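Local structure of DNA polymerase II large subunit (Pyrococcus horikoshii, 5BKH) at residues A[31-36]-A[73-78]; A[85-90]-A[141-146]. The protein carries a mini-intein, a protein-splicing element of the Hint family that probably excises itself from this DNA polymerase large subunit. One frame throughout, in Å; residues are numbered along the deposited sequence.

Interaction 1 and interaction 2 share no helix or strand. Their centres lie about 29 Å apart, on opposite sides of the chain's centre, and their nearest atoms are about 11 Å apart. Strand 66-78 of interaction 1 is followed in the chain by strand 84-89 of interaction 2. The two contacts lie in separate lobes of an elongated chain. Interaction 1 is buried and packs a short helix on a strand, with aromatic and aliphatic contacts and no hydrogen bond across it. Interaction 2 is partly buried and pairs two strands by backbone hydrogen bonds, with an apolar face and a charged face. It also reaches a second subunit through Phe145.

Interaction 1: residues A[31-36]-A[73-78]; sequences ELYELF and EEVIKA
Tyr33 throws its ring away from its own backbone N (chi1 -171°), which carries it from the helix across Val75 to Lys77. In Phe36, CG lies anti to the carbonyl carbon (chi1 -78°), and that ring comes over the other branch of Val75. The valine is therefore split between two aromatic partners. Its CG1 lies beside Tyr33 CD1 at 3.8 Å. Its CG2 sits over the centre of the Phe36 ring, 3.8 Å from the centroid, in a CH-pi contact. Leu32 CG meets the same methyl, Val75 CG2, more loosely at 4.3 Å.

Lys77 CB lies over one face of the Tyr33 ring, 3.9 Å from its centroid and 13° off the normal. The lysine chain crosses the tyrosine at about a right angle, with Lys77 CD 3.6 Å from Tyr33 CE2. Val75 O approaches the ring edge in its plane, 3.4 Å from Tyr33 CE1. Beyond the ring, Tyr33 OH is hydrogen-bonded to Glu39, and Arg48 makes a cation-pi contact with Tyr33. With an alanine here, Val75 CG1 and Lys77 CB are likely to lose the ring that covers them, and Glu39 its hydroxyl partner.

No hydrogen bond joins segments 31-36 and 73-78. Strand 66-78 pairs with 45-51 and 153-158, and the short helix packs on this sheet within the mostly beta fold of an intein splicing domain.

Interaction 2: residues A[85-90]-A[141-146]; sequences IRFELE and KKIEFI
Ile85 overlaps the ring of Phe145, its CG1 over one face and 3.8 Å from the centroid in a CH-pi contact. The two side chains lie side by side and point the same way. Phe145 also stacks on Phe145 of the second subunit. On this same face, Phe87 presents its ring edge to Ile143, with Phe87 CD1 3.8 Å from Ile143 CG1. Both side chains have CG or CG1 anti to the carbonyl carbon, and they too run side by side. Ile85 CG2, from the same strand as Phe87, lies over one face of the Phe87 ring near its rim.

The backbones form an antiparallel ladder. Arg86 and Glu144 are a hydrogen-bonded pair: Arg86 N to Glu144 O is 2.8 Å, and Glu144 N returns the bond to Arg86 O. Strands 84-89 and 135-146 are neighbours inside a six-stranded antiparallel sheet of the intein domain, with strand 94-97 beyond the first and strand 124-128 beyond the second. A classic beta bulge puts Lys141 and Lys142 both opposite Glu88. Glu88 O accepts from Lys141 N at 2.7 Å and from Lys142 N at 3.0 Å, the latter on a lone pair.

The other face is charged. Glu88 lies alongside Lys142, and its OE2 touches Lys142 CD at 3.3 Å, although the lysine NZ turns to a salt bridge with Glu144 OE1. Glu88 OE1 forms a salt bridge with Arg86 NH2. The two bridges probably offset the nearness of Glu88 OE1 to Glu144 OE1, 4.4 Å apart. Ile146 CG1 packs on Arg86 CB at 3.9 Å.

Interaction 1: residues A[31-36]-A[73-78]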
loop_
_atom_site.group_PDB
_atom_site.type_symbol
_atom_site.label_atom_id
_atom_site.label_comp_id
_atom_site.label_asym_id
_atom_site.label_seq_id
_atom_site.Cartn_x
_atom_site.Cartn_y
_atom_site.Cartn_z
ATOM N N GLU A 31 -11.153 -21.410 20.217
ATOM C CA GLU A 31 -11.191 -22.451 21.239
ATOM C C GLU A 31 -9.871 -23.204 21.303
ATOM O O GLU A 31 -9.381 -23.520 22.391
ATOM C CB GLU A 31 -12.338 -23.424 20.970
ATOM C CG GLU A 31 -13.704 -22.774 20.871
ATOM C CD GLU A 31 -14.822 -23.785 20.704
ATOM O OE1 GLU A 31 -14.918 -24.712 21.534
ATOM O OE2 GLU A 31 -15.606 -23.653 19.742
ATOM N N LEU A 32 -9.281 -23.503 20.144
ATOM C CA LEU A 32 -8.011 -24.219 20.136
ATOM C C LEU A 32 -6.930 -23.414 20.847
ATOM O O LEU A 32 -6.097 -23.974 21.571
ATOM C CB LEU A 32 -7.601 -24.534 18.700
ATOM C CG LEU A 32 -6.245 -25.218 18.533
ATOM C CD1 LEU A 32 -6.208 -26.505 19.340
ATOM C CD2 LEU A 32 -5.953 -25.486 17.065
ATOM N N TYR A 33 -6.934 -22.094 20.655
ATOM C CA TYR A 33 -6.011 -21.235 21.387
ATOM C C TYR A 33 -6.293 -21.286 22.883
ATOM O O TYR A 33 -5.384 -21.504 23.693
ATOM C CB TYR A 33 -6.108 -19.800 20.870
ATOM C CG TYR A 33 -5.042 -18.894 21.431
ATOM C CD1 TYR A 33 -3.699 -19.130 21.173
ATOM C CD2 TYR A 33 -5.375 -17.822 22.247
ATOM C CE1 TYR A 33 -2.717 -18.309 21.695
ATOM C CE2 TYR A 33 -4.400 -16.997 22.776
ATOM C CZ TYR A 33 -3.075 -17.247 22.499
ATOM O OH TYR A 33 -2.104 -16.433 23.022
ATOM N N GLU A 34 -7.556 -21.104 23.271
ATOM C CA GLU A 34 -7.911 -21.151 24.684
ATOM C C GLU A 34 -7.775 -22.544 25.289
ATOM O O GLU A 34 -8.012 -22.701 26.491
ATOM C CB GLU A 34 -9.330 -20.620 24.885
ATOM C CG GLU A 34 -9.376 -19.106 25.036
ATOM C CD GLU A 34 -10.565 -18.476 24.344
ATOM O OE1 GLU A 34 -11.493 -19.217 23.951
ATOM O OE2 GLU A 34 -10.567 -17.237 24.186
ATOM N N LEU A 35 -7.411 -23.546 24.496
ATOM C CA LEU A 35 -7.091 -24.881 24.986
ATOM C C LEU A 35 -5.612 -25.050 25.299
ATOM O O LEU A 35 -5.198 -26.139 25.712
ATOM C CB LEU A 35 -7.526 -25.934 23.963
ATOM C CG LEU A 35 -8.803 -26.720 24.254
ATOM C CD1 LEU A 35 -10.006 -25.802 24.388
ATOM C CD2 LEU A 35 -9.026 -27.732 23.140
ATOM N N PHE A 36 -4.808 -24.014 25.093
ATOM C CA PHE A 36 -3.403 -23.997 25.463
ATOM C C PHE A 36 -3.195 -22.937 26.537
ATOM O O PHE A 36 -4.117 -22.196 26.892
ATOM C CB PHE A 36 -2.511 -23.716 24.244
ATOM C CG PHE A 36 -2.313 -24.907 23.345
ATOM C CD1 PHE A 36 -3.390 -25.494 22.697
ATOM C CD2 PHE A 36 -1.049 -25.437 23.143
ATOM C CE1 PHE A 36 -3.207 -26.587 21.876
ATOM C CE2 PHE A 36 -0.862 -26.529 22.321
ATOM C CZ PHE A 36 -1.942 -27.105 21.689
ATOM N N GLU A 73 2.434 -27.894 17.843
ATOM C CA GLU A 73 3.564 -27.301 18.550
ATOM C C GLU A 73 3.174 -25.968 19.183
ATOM O O GLU A 73 3.277 -25.791 20.402
ATOM C CB GLU A 73 4.745 -27.131 17.594
ATOM C CG GLU A 73 5.282 -28.448 17.054
ATOM C CD GLU A 73 6.371 -28.258 16.017
ATOM O OE1 GLU A 73 6.492 -27.137 15.479
ATOM O OE2 GLU A 73 7.103 -29.232 15.735
ATOM N N GLU A 74 2.709 -25.022 18.371
ATOM C CA GLU A 74 2.315 -23.708 18.853
ATOM C C GLU A 74 0.946 -23.340 18.304
ATOM O O GLU A 74 0.559 -23.774 17.216
ATOM C CB GLU A 74 3.329 -22.635 18.440
ATOM C CG GLU A 74 4.741 -22.891 18.919
ATOM C CD GLU A 74 5.770 -22.140 18.102
ATOM O OE1 GLU A 74 5.364 -21.372 17.204
ATOM O OE2 GLU A 74 6.980 -22.314 18.358
ATOM N N VAL A 75 0.213 -22.535 19.067
ATOM C CA VAL A 75 -0.981 -21.858 18.576
ATOM C C VAL A 75 -0.768 -20.361 18.756
ATOM O O VAL A 75 -0.345 -19.910 19.827
ATOM C CB VAL A 75 -2.256 -22.332 19.294
ATOM C CG1 VAL A 75 -3.494 -21.855 18.546
ATOM C CG2 VAL A 75 -2.259 -23.837 19.414
ATOM N N ILE A 76 -1.051 -19.597 17.709
ATOM C CA ILE A 76 -0.668 -18.195 17.634
ATOM C C ILE A 76 -1.916 -17.344 17.454
ATOM O O ILE A 76 -2.857 -17.738 16.758
ATOM C CB ILE A 76 0.339 -17.960 16.492
ATOM C CG1 ILE A 76 1.598 -18.797 16.731
ATOM C CG2 ILE A 76 0.694 -16.489 16.371
ATOM C CD1 ILE A 76 2.736 -18.476 15.790
ATOM N N LYS A 77 -1.917 -16.177 18.094
ATOM C CA LYS A 77 -3.024 -15.232 18.039
ATOM C C LYS A 77 -2.442 -13.862 17.739
ATOM O O LYS A 77 -1.641 -13.339 18.522
ATOM C CB LYS A 77 -3.801 -15.228 19.359
ATOM C CG LYS A 77 -4.845 -14.139 19.507
ATOM C CD LYS A 77 -5.294 -14.043 20.964
ATOM C CE LYS A 77 -6.366 -12.987 21.167
ATOM N NZ LYS A 77 -7.629 -13.341 20.462
ATOM N N ALA A 78 -2.815 -13.295 16.591
ATOM C CA ALA A 78 -2.275 -12.010 16.175
ATOM C C ALA A 78 -3.314 -10.930 16.408
ATOM O O ALA A 78 -4.420 -11.021 15.855
ATOM C CB ALA A 78 -1.864 -12.039 14.708
#

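Interaction 2: residues A[85-90]-A[141-146]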
loop_
_atom_site.group_PDB
_atom_site.type_symbol
_atom_site.label_atom_id
_atom_site.label_comp_id
_atom_site.label_asym_id
_atom_site.label_seq_id
_atom_site.Cartn_x
_atom_site.Cartn_y
_atom_site.Cartn_z
ATOM N N ILE A 85 -13.176 2.476 19.145
ATOM C CA ILE A 85 -13.572 3.132 20.377
ATOM C C ILE A 85 -14.990 2.683 20.702
ATOM O O ILE A 85 -15.869 2.683 19.827
ATOM C CB ILE A 85 -13.487 4.660 20.242
ATOM C CG1 ILE A 85 -12.081 5.145 20.567
ATOM C CG2 ILE A 85 -14.431 5.318 21.213
ATOM C CD1 ILE A 85 -11.900 6.631 20.355
ATOM N N ARG A 86 -15.210 2.291 21.955
ATOM C CA ARG A 86 -16.494 1.817 22.450
ATOM C C ARG A 86 -16.995 2.791 23.508
ATOM O O ARG A 86 -16.331 2.999 24.533
ATOM C CB ARG A 86 -16.368 0.413 23.040
ATOM C CG ARG A 86 -17.699 -0.263 23.314
ATOM C CD ARG A 86 -17.530 -1.760 23.488
ATOM N NE ARG A 86 -18.166 -2.237 24.710
ATOM C CZ ARG A 86 -19.459 -2.516 24.823
ATOM N NH1 ARG A 86 -20.286 -2.395 23.796
ATOM N NH2 ARG A 86 -19.933 -2.931 25.993
ATOM N N PHE A 87 -18.152 3.391 23.243
ATOM C CA PHE A 87 -18.845 4.272 24.170
ATOM C C PHE A 87 -19.974 3.479 24.818
ATOM O O PHE A 87 -20.929 3.074 24.141
ATOM C CB PHE A 87 -19.404 5.496 23.448
ATOM C CG PHE A 87 -18.369 6.332 22.757
ATOM C CD1 PHE A 87 -17.461 7.079 23.487
ATOM C CD2 PHE A 87 -18.325 6.399 21.371
ATOM C CE1 PHE A 87 -16.514 7.862 22.848
ATOM C CE2 PHE A 87 -17.386 7.181 20.729
ATOM C CZ PHE A 87 -16.479 7.919 21.473
ATOM N N GLU A 88 -19.856 3.242 26.119
ATOM C CA GLU A 88 -20.956 2.722 26.917
ATOM C C GLU A 88 -21.729 3.923 27.444
ATOM O O GLU A 88 -21.191 4.723 28.223
ATOM C CB GLU A 88 -20.439 1.838 28.047
ATOM C CG GLU A 88 -20.730 0.360 27.842
ATOM C CD GLU A 88 -19.782 -0.536 28.614
ATOM O OE1 GLU A 88 -19.396 -1.595 28.073
ATOM O OE2 GLU A 88 -19.426 -0.184 29.759
ATOM N N LEU A 89 -22.972 4.057 26.992
ATOM C CA LEU A 89 -23.843 5.180 27.300
ATOM C C LEU A 89 -24.909 4.769 28.310
ATOM O O LEU A 89 -25.138 3.585 28.570
ATOM C CB LEU A 89 -24.505 5.705 26.022
ATOM C CG LEU A 89 -23.636 5.781 24.767
ATOM C CD1 LEU A 89 -24.502 5.760 23.519
ATOM C CD2 LEU A 89 -22.811 7.044 24.809
ATOM N N GLU A 90 -25.577 5.768 28.879
ATOM C CA GLU A 90 -26.648 5.467 29.811
ATOM C C GLU A 90 -27.855 4.939 29.045
ATOM O O GLU A 90 -27.938 5.043 27.817
ATOM C CB GLU A 90 -27.005 6.698 30.649
ATOM C CG GLU A 90 -27.847 7.737 29.936
ATOM C CD GLU A 90 -28.138 8.954 30.801
ATOM O OE1 GLU A 90 -27.177 9.602 31.269
ATOM O OE2 GLU A 90 -29.332 9.257 31.016
ATOM N N LYS A 141 -20.917 6.922 29.813
ATOM C CA LYS A 141 -20.478 6.391 31.098
ATOM C C LYS A 141 -19.087 5.780 31.028
ATOM O O LYS A 141 -18.297 5.941 31.964
ATOM C CB LYS A 141 -21.460 5.335 31.612
ATOM C CG LYS A 141 -22.921 5.686 31.451
ATOM C CD LYS A 141 -23.792 4.442 31.583
ATOM C CE LYS A 141 -23.727 3.852 32.988
ATOM N NZ LYS A 141 -24.348 2.497 33.041
ATOM N N LYS A 142 -18.770 5.073 29.943
ATOM C CA LYS A 142 -17.486 4.385 29.846
ATOM C C LYS A 142 -16.917 4.510 28.441
ATOM O O LYS A 142 -17.659 4.477 27.460
ATOM C CB LYS A 142 -17.622 2.904 30.220
ATOM C CG LYS A 142 -16.389 2.311 30.882
ATOM C CD LYS A 142 -16.517 0.801 31.030
ATOM C CE LYS A 142 -15.300 0.200 31.714
ATOM N NZ LYS A 142 -14.601 -0.776 30.834
ATOM N N ILE A 143 -15.595 4.637 28.348
ATOM C CA ILE A 143 -14.897 4.703 27.070
ATOM C C ILE A 143 -13.811 3.639 27.072
ATOM O O ILE A 143 -12.944 3.636 27.954
ATOM C CB ILE A 143 -14.293 6.090 26.805
ATOM C CG1 ILE A 143 -15.405 7.129 26.701
ATOM C CG2 ILE A 143 -13.470 6.068 25.523
ATOM C CD1 ILE A 143 -14.915 8.511 26.391
ATOM N N GLU A 144 -13.849 2.749 26.082
ATOM C CA GLU A 144 -12.934 1.618 26.009
ATOM C C GLU A 144 -12.349 1.512 24.611
ATOM O O GLU A 144 -13.087 1.538 23.624
ATOM C CB GLU A 144 -13.651 0.309 26.360
ATOM C CG GLU A 144 -13.077 -0.433 27.552
ATOM C CD GLU A 144 -13.821 -1.722 27.841
ATOM O OE1 GLU A 144 -15.052 -1.760 27.635
ATOM O OE2 GLU A 144 -13.173 -2.698 28.272
ATOM N N PHE A 145 -11.035 1.369 24.522
ATOM C CA PHE A 145 -10.393 1.042 23.253
ATOM C C PHE A 145 -10.405 -0.477 23.116
ATOM O O PHE A 145 -9.731 -1.179 23.876
ATOM C CB PHE A 145 -8.982 1.615 23.198
ATOM C CG PHE A 145 -8.943 3.069 22.824
ATOM C CD1 PHE A 145 -9.237 4.046 23.763
ATOM C CD2 PHE A 145 -8.623 3.460 21.535
ATOM C CE1 PHE A 145 -9.209 5.386 23.424
ATOM C CE2 PHE A 145 -8.589 4.799 21.190
ATOM C CZ PHE A 145 -8.883 5.764 22.137
ATOM N N ILE A 146 -11.188 -0.983 22.165
ATOM C CA ILE A 146 -11.469 -2.409 22.073
ATOM C C ILE A 146 -10.982 -2.957 20.738
ATOM O O ILE A 146 -10.919 -2.250 19.725
ATOM C CB ILE A 146 -12.973 -2.712 22.269
ATOM C CG1 ILE A 146 -13.830 -1.901 21.295
ATOM C CG2 ILE A 146 -13.396 -2.435 23.702
ATOM C CD1 ILE A 146 -14.227 -2.660 20.043
#